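Local coordinates for putative uncharacterized protein (Dictyostelium purpureum, PDB 4R12), which probably serves as the nicastrin subunit of the gamma-secretase complex, which cleaves membrane proteins such as Notch receptors within the membrane, at residues N456-Y459 with P460-S464; F239-V242 with T243-V247; T467-N470 with I471-K474. All blocks are in the same frame, centred on the assembly; numbering follows the deposited sequence.

Contact 1: N456-Y459 with P460-S464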
ATOM      1  N   ASN A 456      20.222   4.670   1.626  1.00 22.72           N
ATOM      2  CA  ASN A 456      20.778   3.545   0.876  1.00 25.16           C
ATOM      3  C   ASN A 456      20.391   2.179   1.443  1.00 24.19           C
ATOM      4  O   ASN A 456      20.429   1.171   0.737  1.00 25.21           O
ATOM      5  CB  ASN A 456      22.299   3.664   0.806  1.00 26.40           C
ATOM      6  CG  ASN A 456      22.750   4.858  -0.012  1.00 29.50           C
ATOM      7  OD1 ASN A 456      21.991   5.383  -0.827  1.00 28.88           O
ATOM      8  ND2 ASN A 456      23.988   5.296   0.206  1.00 30.13           N
ATOM      9  N   ILE A 457      20.026   2.143   2.712  1.00 23.49           N
ATOM     10  CA  ILE A 457      19.500   0.914   3.304  1.00 22.55           C
ATOM     11  C   ILE A 457      18.001   0.772   3.036  1.00 25.52           C
ATOM     12  O   ILE A 457      17.526  -0.293   2.592  1.00 22.93           O
ATOM     13  CB  ILE A 457      19.747   0.877   4.827  1.00 25.11           C
ATOM     14  CG1 ILE A 457      21.236   0.657   5.117  1.00 26.20           C
ATOM     15  CG2 ILE A 457      18.914  -0.238   5.487  1.00 25.50           C
ATOM     16  CD1 ILE A 457      21.587   0.954   6.558  1.00 25.54           C
ATOM     17  N   LEU A 458      17.257   1.848   3.284  1.00 24.31           N
ATOM     18  CA  LEU A 458      15.796   1.766   3.244  1.00 22.82           C
ATOM     19  C   LEU A 458      15.240   1.619   1.827  1.00 23.33           C
ATOM     20  O   LEU A 458      14.247   0.917   1.621  1.00 22.59           O
ATOM     21  CB  LEU A 458      15.169   2.992   3.906  1.00 22.73           C
ATOM     22  CG  LEU A 458      13.652   2.854   4.089  1.00 20.90           C
ATOM     23  CD1 LEU A 458      13.331   1.711   4.997  1.00 23.53           C
ATOM     24  CD2 LEU A 458      13.043   4.132   4.652  1.00 22.19           C
ATOM     25  N   TYR A 459      15.864   2.275   0.851  1.00 22.23           N
ATOM     26  CA  TYR A 459      15.322   2.263  -0.509  1.00 22.92           C
ATOM     27  C   TYR A 459      15.232   0.835  -1.095  1.00 24.14           C
ATOM     28  O   TYR A 459      14.132   0.392  -1.466  1.00 22.54           O
ATOM     29  CB  TYR A 459      16.149   3.186  -1.407  1.00 23.14           C
ATOM     30  CG  TYR A 459      15.698   3.208  -2.838  1.00 25.39           C
ATOM     31  CD1 TYR A 459      14.453   3.724  -3.186  1.00 23.21           C
ATOM     32  CD2 TYR A 459      16.515   2.732  -3.845  1.00 27.37           C
ATOM     33  CE1 TYR A 459      14.033   3.761  -4.528  1.00 25.22           C
ATOM     34  CE2 TYR A 459      16.107   2.763  -5.179  1.00 25.99           C
ATOM     35  CZ  TYR A 459      14.868   3.282  -5.507  1.00 26.08           C
ATOM     36  OH  TYR A 459      14.477   3.304  -6.834  1.00 28.94           O
ATOM     37  N   PRO A 460      16.354   0.087  -1.138  1.00 22.70           N
ATOM     38  CA  PRO A 460      16.199  -1.306  -1.584  1.00 23.51           C
ATOM     39  C   PRO A 460      15.356  -2.150  -0.634  1.00 23.21           C
ATOM     40  O   PRO A 460      14.706  -3.095  -1.098  1.00 22.99           O
ATOM     41  CB  PRO A 460      17.643  -1.848  -1.630  1.00 27.03           C
ATOM     42  CG  PRO A 460      18.506  -0.820  -1.059  1.00 28.61           C
ATOM     43  CD  PRO A 460      17.730   0.390  -0.693  1.00 24.54           C
ATOM     44  N   CYS A 461      15.350  -1.813   0.658  1.00 23.42           N
ATOM     45  CA  CYS A 461      14.523  -2.551   1.612  1.00 25.98           C
ATOM     46  C   CYS A 461      13.021  -2.496   1.259  1.00 25.82           C
ATOM     47  O   CYS A 461      12.319  -3.501   1.377  1.00 24.90           O
ATOM     48  CB  CYS A 461      14.736  -2.020   3.031  1.00 23.84           C
ATOM     49  SG  CYS A 461      13.867  -2.970   4.294  1.00 24.96           S
ATOM     50  N   PHE A 462      12.522  -1.334   0.838  1.00 24.05           N
ATOM     51  CA  PHE A 462      11.098  -1.225   0.540  1.00 22.40           C
ATOM     52  C   PHE A 462      10.760  -1.395  -0.944  1.00 22.61           C
ATOM     53  O   PHE A 462       9.583  -1.515  -1.290  1.00 23.95           O
ATOM     54  CB  PHE A 462      10.536   0.112   1.041  1.00 20.92           C
ATOM     55  CG  PHE A 462      10.295   0.168   2.542  1.00 22.66           C
ATOM     56  CD1 PHE A 462      10.770  -0.821   3.379  1.00 21.96           C
ATOM     57  CD2 PHE A 462       9.564   1.221   3.102  1.00 22.11           C
ATOM     58  CE1 PHE A 462      10.529  -0.781   4.756  1.00 24.08           C
ATOM     59  CE2 PHE A 462       9.325   1.282   4.479  1.00 21.76           C
ATOM     60  CZ  PHE A 462       9.810   0.260   5.306  1.00 23.71           C
ATOM     61  N   THR A 463      11.755  -1.450  -1.828  1.00 22.00           N
ATOM     62  CA  THR A 463      11.438  -1.610  -3.256  1.00 20.84           C
ATOM     63  C   THR A 463      11.968  -2.903  -3.876  1.00 23.37           C
ATOM     64  O   THR A 463      11.658  -3.200  -5.034  1.00 24.02           O
ATOM     65  CB  THR A 463      11.968  -0.413  -4.104  1.00 23.31           C
ATOM     66  OG1 THR A 463      13.398  -0.360  -4.057  1.00 24.72           O
ATOM     67  CG2 THR A 463      11.410   0.883  -3.599  1.00 22.37           C
ATOM     68  N   SER A 464      12.764  -3.665  -3.115  1.00 23.23           N
ATOM     69  CA  SER A 464      13.349  -4.918  -3.620  1.00 25.54           C
ATOM     70  C   SER A 464      13.287  -6.100  -2.659  1.00 25.11           C
ATOM     71  O   SER A 464      12.852  -7.191  -3.028  1.00 25.56           O
ATOM     72  CB  SER A 464      14.831  -4.709  -3.999  1.00 27.64           C
ATOM     73  OG  SER A 464      14.952  -4.086  -5.261  1.00 33.88           O
TER
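Phe462 N bonds to Leu458 O at 2.9 Å and Cys461 N to Ile457 O at 3.3 Å, so 456-463 runs on as part of one helix, 452-463, with Ser464 just past its end. Pro460 has no N-H to give to the turn before, and the helix kinks there. In place of that bond its ring carbons sit against a carbonyl, with Pro460 CD 3.2 Å from Asn456 O. The Tyr459 side chain crosses the proline at about a right angle, and Tyr459 CB lies 3.3 Å from Pro460 CD.

Leu458 and Phe462 meet one turn apart in a CH-pi contact. The two Leu458 torsions together (chi1 -171°, chi2 63°) set CD1 over the middle of the Phe462 ring, 3.8 Å from its centroid and almost on the ring normal. Phe484 packs edge-to-face with the same phenyl ring.

This is the C-terminal end of helix 452-463. Cys461 is joined by a disulfide to Cys468 in the loop that follows. Leu458 and Phe462 face the interior, between helices 234-252 and 500-512.

Tyr459 O takes several bonds near the helix end. Thr463 OG1 donates to it at 2.8 Å, from above the carbonyl plane, and Thr463 N adds a weak bond. The Thr463 hydroxyl stands between its own backbone N and carbonyl carbon (chi1 64°). From there it also lies 4.1 Å above the Tyr459 ring, over the ring centre, while Thr463 CG2 comes within 4.0 Å of Tyr459 CE1. With an alanine at Tyr459 the Thr463 hydroxyl would probably keep its carbonyl but lose the aromatic face beneath it, and Phe239 and Val422 would lose a packing partner.

Contact 2: F239-V242 with T243-V247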
ATOM      1  N   PHE A 239       8.043   4.295  -3.000  1.00 20.80           N
ATOM      2  CA  PHE A 239       9.088   5.303  -3.223  1.00 21.04           C
ATOM      3  C   PHE A 239       8.850   6.488  -2.276  1.00 20.87           C
ATOM      4  O   PHE A 239       9.777   6.909  -1.562  1.00 20.13           O
ATOM      5  CB  PHE A 239       9.131   5.756  -4.694  1.00 21.50           C
ATOM      6  CG  PHE A 239      10.266   6.712  -5.034  1.00 23.60           C
ATOM      7  CD1 PHE A 239      10.199   8.061  -4.695  1.00 23.20           C
ATOM      8  CD2 PHE A 239      11.363   6.271  -5.767  1.00 22.98           C
ATOM      9  CE1 PHE A 239      11.225   8.938  -5.040  1.00 23.31           C
ATOM     10  CE2 PHE A 239      12.381   7.152  -6.121  1.00 24.98           C
ATOM     11  CZ  PHE A 239      12.316   8.480  -5.756  1.00 21.34           C
ATOM     12  N   ALA A 240       7.619   7.011  -2.249  1.00 19.69           N
ATOM     13  CA  ALA A 240       7.261   8.084  -1.325  1.00 20.46           C
ATOM     14  C   ALA A 240       7.415   7.682   0.148  1.00 19.98           C
ATOM     15  O   ALA A 240       7.865   8.483   0.972  1.00 20.30           O
ATOM     16  CB  ALA A 240       5.809   8.579  -1.590  1.00 20.65           C
ATOM     17  N   THR A 241       7.056   6.446   0.484  1.00 20.55           N
ATOM     18  CA  THR A 241       7.252   5.987   1.860  1.00 20.60           C
ATOM     19  C   THR A 241       8.729   6.065   2.278  1.00 21.03           C
ATOM     20  O   THR A 241       9.053   6.559   3.361  1.00 19.23           O
ATOM     21  CB  THR A 241       6.735   4.554   2.043  1.00 21.53           C
ATOM     22  OG1 THR A 241       5.350   4.511   1.672  1.00 21.73           O
ATOM     23  CG2 THR A 241       6.898   4.110   3.500  1.00 20.02           C
ATOM     24  N   VAL A 242       9.621   5.590   1.412  1.00 20.32           N
ATOM     25  CA  VAL A 242      11.061   5.693   1.664  1.00 20.05           C
ATOM     26  C   VAL A 242      11.491   7.149   1.792  1.00 19.94           C
ATOM     27  O   VAL A 242      12.290   7.529   2.681  1.00 21.82           O
ATOM     28  CB  VAL A 242      11.863   5.023   0.527  1.00 19.97           C
ATOM     29  CG1 VAL A 242      13.348   5.327   0.655  1.00 20.69           C
ATOM     30  CG2 VAL A 242      11.631   3.519   0.542  1.00 19.92           C
ATOM     31  N   THR A 243      10.971   7.961   0.880  1.00 20.77           N
ATOM     32  CA  THR A 243      11.264   9.391   0.858  1.00 20.24           C
ATOM     33  C   THR A 243      10.916  10.046   2.182  1.00 20.31           C
ATOM     34  O   THR A 243      11.766  10.686   2.812  1.00 20.97           O
ATOM     35  CB  THR A 243      10.483  10.103  -0.272  1.00 19.63           C
ATOM     36  OG1 THR A 243      10.890   9.586  -1.545  1.00 20.70           O
ATOM     37  CG2 THR A 243      10.752  11.617  -0.231  1.00 19.64           C
ATOM     38  N   LEU A 244       9.667   9.886   2.619  1.00 20.74           N
ATOM     39  CA  LEU A 244       9.226  10.577   3.837  1.00 21.00           C
ATOM     40  C   LEU A 244       9.937  10.061   5.092  1.00 21.80           C
ATOM     41  O   LEU A 244      10.306  10.852   5.969  1.00 22.23           O
ATOM     42  CB  LEU A 244       7.717  10.463   4.007  1.00 22.04           C
ATOM     43  CG  LEU A 244       7.170  11.360   5.119  1.00 23.14           C
ATOM     44  CD1 LEU A 244       7.629  12.817   4.900  1.00 22.07           C
ATOM     45  CD2 LEU A 244       5.639  11.279   5.148  1.00 23.39           C
ATOM     46  N   LEU A 245      10.157   8.753   5.188  1.00 20.98           N
ATOM     47  CA  LEU A 245      10.960   8.251   6.304  1.00 21.18           C
ATOM     48  C   LEU A 245      12.382   8.825   6.261  1.00 21.35           C
ATOM     49  O   LEU A 245      12.953   9.133   7.313  1.00 22.86           O
ATOM     50  CB  LEU A 245      11.009   6.706   6.328  1.00 21.19           C
ATOM     51  CG  LEU A 245       9.680   6.045   6.724  1.00 21.08           C
ATOM     52  CD1 LEU A 245       9.704   4.540   6.399  1.00 21.65           C
ATOM     53  CD2 LEU A 245       9.394   6.250   8.220  1.00 21.53           C
ATOM     54  N   SER A 246      12.942   8.982   5.063  1.00 21.16           N
ATOM     55  CA  SER A 246      14.307   9.499   4.930  1.00 22.98           C
ATOM     56  C   SER A 246      14.354  11.012   5.224  1.00 23.07           C
ATOM     57  O   SER A 246      15.331  11.519   5.785  1.00 23.48           O
ATOM     58  CB  SER A 246      14.869   9.196   3.538  1.00 22.66           C
ATOM     59  OG  SER A 246      14.877   7.788   3.308  1.00 21.56           O
ATOM     60  N   VAL A 247      13.287  11.713   4.863  1.00 21.04           N
ATOM     61  CA  VAL A 247      13.100  13.105   5.255  1.00 22.66           C
ATOM     62  C   VAL A 247      13.076  13.236   6.784  1.00 22.57           C
ATOM     63  O   VAL A 247      13.740  14.090   7.360  1.00 22.24           O
ATOM     64  CB  VAL A 247      11.788  13.678   4.657  1.00 22.12           C
ATOM     65  CG1 VAL A 247      11.352  14.948   5.397  1.00 22.11           C
ATOM     66  CG2 VAL A 247      11.958  13.964   3.158  1.00 20.25           C
TER
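Thr243 and Ser246 each fold their hydroxyl back onto the carbonyl one turn earlier. Thr243 OG1 donates to Phe239 O at 2.9 Å, and Thr243 N reaches the same oxygen over 2.9 Å. Ser246 OG donates to Val242 O at 2.7 Å. Ser246 N also bonds to Val242 O, and the two donors approach from opposite faces of the carbonyl plane. Each hydroxyl stands above the plane of its own acceptor carbonyl. With the backbone N-H, each oxygen takes two bonds. Each hydroxyl lies anti to its own carbonyl carbon (chi1 -63° for Thr243, -59° for Ser246), which turns it toward the preceding turn.

Phe239 CD1 comes within 3.6 Å of Thr243 OG1. Val242 CG1 lies 3.9 Å from Ser246 OG. Thr241 and Leu245 extend in the same direction from neighbouring turns, with Thr241 CG2 4.1 Å from Leu245 CD1. The backbone bond that links this pair, Leu245 N to Thr241 O, is 3.1 Å long and nearly straight (170°).

Further out, Thr243 packs on helix 427-441 and Ser246 on helix 452-463. Ala240, Thr241 and Leu244 rest on strand 214-220. This is a buried alpha-helix of the nicastrin large lobe, which has a zinc-exopeptidase-like fold. Serine and threonine hydroxyls inside its core are satisfied by i to i-4 bonds to the helix's own carbonyls.

Contact 3: T467-N470 with I471-K474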
ATOM      1  N   THR A 467      14.632  -6.785   4.053  1.00 24.47           N
ATOM      2  CA  THR A 467      15.459  -7.426   5.069  1.00 27.87           C
ATOM      3  C   THR A 467      16.118  -6.432   6.044  1.00 27.88           C
ATOM      4  O   THR A 467      16.883  -6.832   6.926  1.00 28.10           O
ATOM      5  CB  THR A 467      16.538  -8.277   4.385  1.00 29.25           C
ATOM      6  OG1 THR A 467      17.289  -7.445   3.486  1.00 27.67           O
ATOM      7  CG2 THR A 467      15.878  -9.427   3.586  1.00 29.24           C
ATOM      8  N   CYS A 468      15.820  -5.145   5.887  1.00 24.62           N
ATOM      9  CA  CYS A 468      16.491  -4.101   6.672  1.00 23.84           C
ATOM     10  C   CYS A 468      15.878  -3.918   8.058  1.00 26.20           C
ATOM     11  O   CYS A 468      14.709  -4.225   8.276  1.00 27.31           O
ATOM     12  CB  CYS A 468      16.452  -2.764   5.934  1.00 27.09           C
ATOM     13  SG  CYS A 468      14.795  -1.994   5.853  1.00 30.63           S
ATOM     14  N   PHE A 469      16.696  -3.430   8.988  1.00 26.82           N
ATOM     15  CA  PHE A 469      16.268  -3.035  10.331  1.00 27.49           C
ATOM     16  C   PHE A 469      15.526  -4.111  11.096  1.00 27.98           C
ATOM     17  O   PHE A 469      14.672  -3.817  11.932  1.00 28.92           O
ATOM     18  CB  PHE A 469      15.400  -1.779  10.261  1.00 28.06           C
ATOM     19  CG  PHE A 469      16.137  -0.594   9.735  1.00 28.16           C
ATOM     20  CD1 PHE A 469      17.299  -0.161  10.359  1.00 29.84           C
ATOM     21  CD2 PHE A 469      15.704   0.060   8.600  1.00 27.11           C
ATOM     22  CE1 PHE A 469      18.004   0.924   9.869  1.00 31.76           C
ATOM     23  CE2 PHE A 469      16.390   1.151   8.107  1.00 28.14           C
ATOM     24  CZ  PHE A 469      17.551   1.581   8.745  1.00 31.29           C
ATOM     25  N   ASN A 470      15.872  -5.361  10.840  1.00 27.46           N
ATOM     26  CA  ASN A 470      15.194  -6.434  11.541  1.00 32.22           C
ATOM     27  C   ASN A 470      15.563  -6.425  13.029  1.00 31.93           C
ATOM     28  O   ASN A 470      14.851  -7.009  13.838  1.00 32.10           O
ATOM     29  CB  ASN A 470      15.520  -7.783  10.907  1.00 32.14           C
ATOM     30  CG  ASN A 470      14.638  -8.894  11.432  1.00 35.91           C
ATOM     31  OD1 ASN A 470      15.095  -9.758  12.171  1.00 34.88           O
ATOM     32  ND2 ASN A 470      13.358  -8.871  11.055  1.00 30.57           N
ATOM     33  N   ILE A 471      16.654  -5.734  13.377  1.00 30.27           N
ATOM     34  CA  ILE A 471      17.044  -5.558  14.779  1.00 31.03           C
ATOM     35  C   ILE A 471      15.938  -4.858  15.576  1.00 32.63           C
ATOM     36  O   ILE A 471      15.871  -4.992  16.797  1.00 33.90           O
ATOM     37  CB  ILE A 471      18.359  -4.757  14.920  1.00 32.47           C
ATOM     38  CG1 ILE A 471      18.943  -4.914  16.333  1.00 35.20           C
ATOM     39  CG2 ILE A 471      18.163  -3.286  14.569  1.00 32.01           C
ATOM     40  CD1 ILE A 471      20.341  -4.336  16.494  1.00 37.22           C
ATOM     41  N   LEU A 472      15.060  -4.131  14.878  1.00 30.90           N
ATOM     42  CA  LEU A 472      13.948  -3.453  15.533  1.00 32.86           C
ATOM     43  C   LEU A 472      12.746  -4.379  15.695  1.00 32.19           C
ATOM     44  O   LEU A 472      11.780  -4.026  16.389  1.00 32.78           O
ATOM     45  CB  LEU A 472      13.526  -2.195  14.743  1.00 30.52           C
ATOM     46  CG  LEU A 472      14.562  -1.137  14.374  1.00 30.74           C
ATOM     47  CD1 LEU A 472      13.874  -0.029  13.570  1.00 30.02           C
ATOM     48  CD2 LEU A 472      15.241  -0.562  15.612  1.00 30.40           C
ATOM     49  N   MET A 473      12.784  -5.547  15.053  1.00 32.35           N
ATOM     50  CA  MET A 473      11.640  -6.462  15.025  1.00 34.20           C
ATOM     51  C   MET A 473      11.787  -7.693  15.926  1.00 38.80           C
ATOM     52  O   MET A 473      12.899  -8.093  16.299  1.00 36.76           O
ATOM     53  CB  MET A 473      11.381  -6.960  13.599  1.00 32.99           C
ATOM     54  CG  MET A 473      11.179  -5.884  12.538  1.00 32.69           C
ATOM     55  SD  MET A 473       9.645  -4.972  12.789  1.00 37.90           S
ATOM     56  CE  MET A 473      10.399  -3.615  13.549  1.00 29.39           C
ATOM     57  N   LYS A 474      10.648  -8.308  16.232  1.00 35.91           N
ATOM     58  CA  LYS A 474      10.611  -9.525  17.051  1.00 39.96           C
ATOM     59  C   LYS A 474      10.490 -10.780  16.185  1.00 40.52           C
ATOM     60  O   LYS A 474      10.594 -11.900  16.676  1.00 41.60           O
ATOM     61  CB  LYS A 474       9.445  -9.463  18.049  1.00 40.51           C
ATOM     62  CG  LYS A 474       9.371  -8.161  18.849  1.00 43.69           C
ATOM     63  CD  LYS A 474      10.452  -8.082  19.920  1.00 44.32           C
ATOM     64  CE  LYS A 474      10.185  -9.083  21.042  1.00 47.86           C
ATOM     65  NZ  LYS A 474      11.268  -9.129  22.080  1.00 47.10           N
TER
HETATM   66  O   HOH W   1      14.183 -10.747  14.621  1.00 44.89           O
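Phe469 O accepts from Leu472 N at 3.0 Å and Asn470 O from Met473 N at 2.8 Å, two successive i to i+3 bonds. Both donors stand well above the carbonyl planes, 52° and 62° out of them. Phe469 itself has a positive phi, where the chain bends into the turn.

Leu472 CD1 lies 4.0 Å from Phe469 CB, an apolar contact alongside the first backbone bond. The Phe469 ring turns off toward Ile457 and touches it.

The motif is a short 3-10 turn in the loop that follows helix 452-463. Cys468, the loop's half of the disulfide to that helix, comes just before it.

Asn470 and Met473 cross obliquely one turn apart. The Asn470 amide swings out beside its own carbonyl carbon (chi1 -169°), with ND2 3.7 Å from Met473 CB. The amide is held at both ends: ND2 donates to Thr475 O and bonds to Tyr500 OH, while OD1 accepts from a water at 2.8 Å. The same water makes a weak, longer bond to Met473 O. The folded Met473 chain packs on Tyr500, Leu504 and Arg507 of helix 500-512.

Overall arrangement
Along the chain the order is contact 2, contact 1, contact 3. Contact 2 lies within helix 234-252 and contact 1 at the end of helix 452-463. Their centres are about 10 Å apart, and the two helices pack directly, with Phe462 CB 3.6 Å from Val242 CG2. Contact 3 sits in the loop after helix 452-463, with its centre about 13 Å from that of contact 1, and the two are linked by the disulfide. Contacts 2 and 3 do not touch; their nearest atoms are about 8 Å apart. Contact 1 therefore bridges the buried large-lobe helix and the surface loop, and helix 500-512 packs against both contacts 1 and 3.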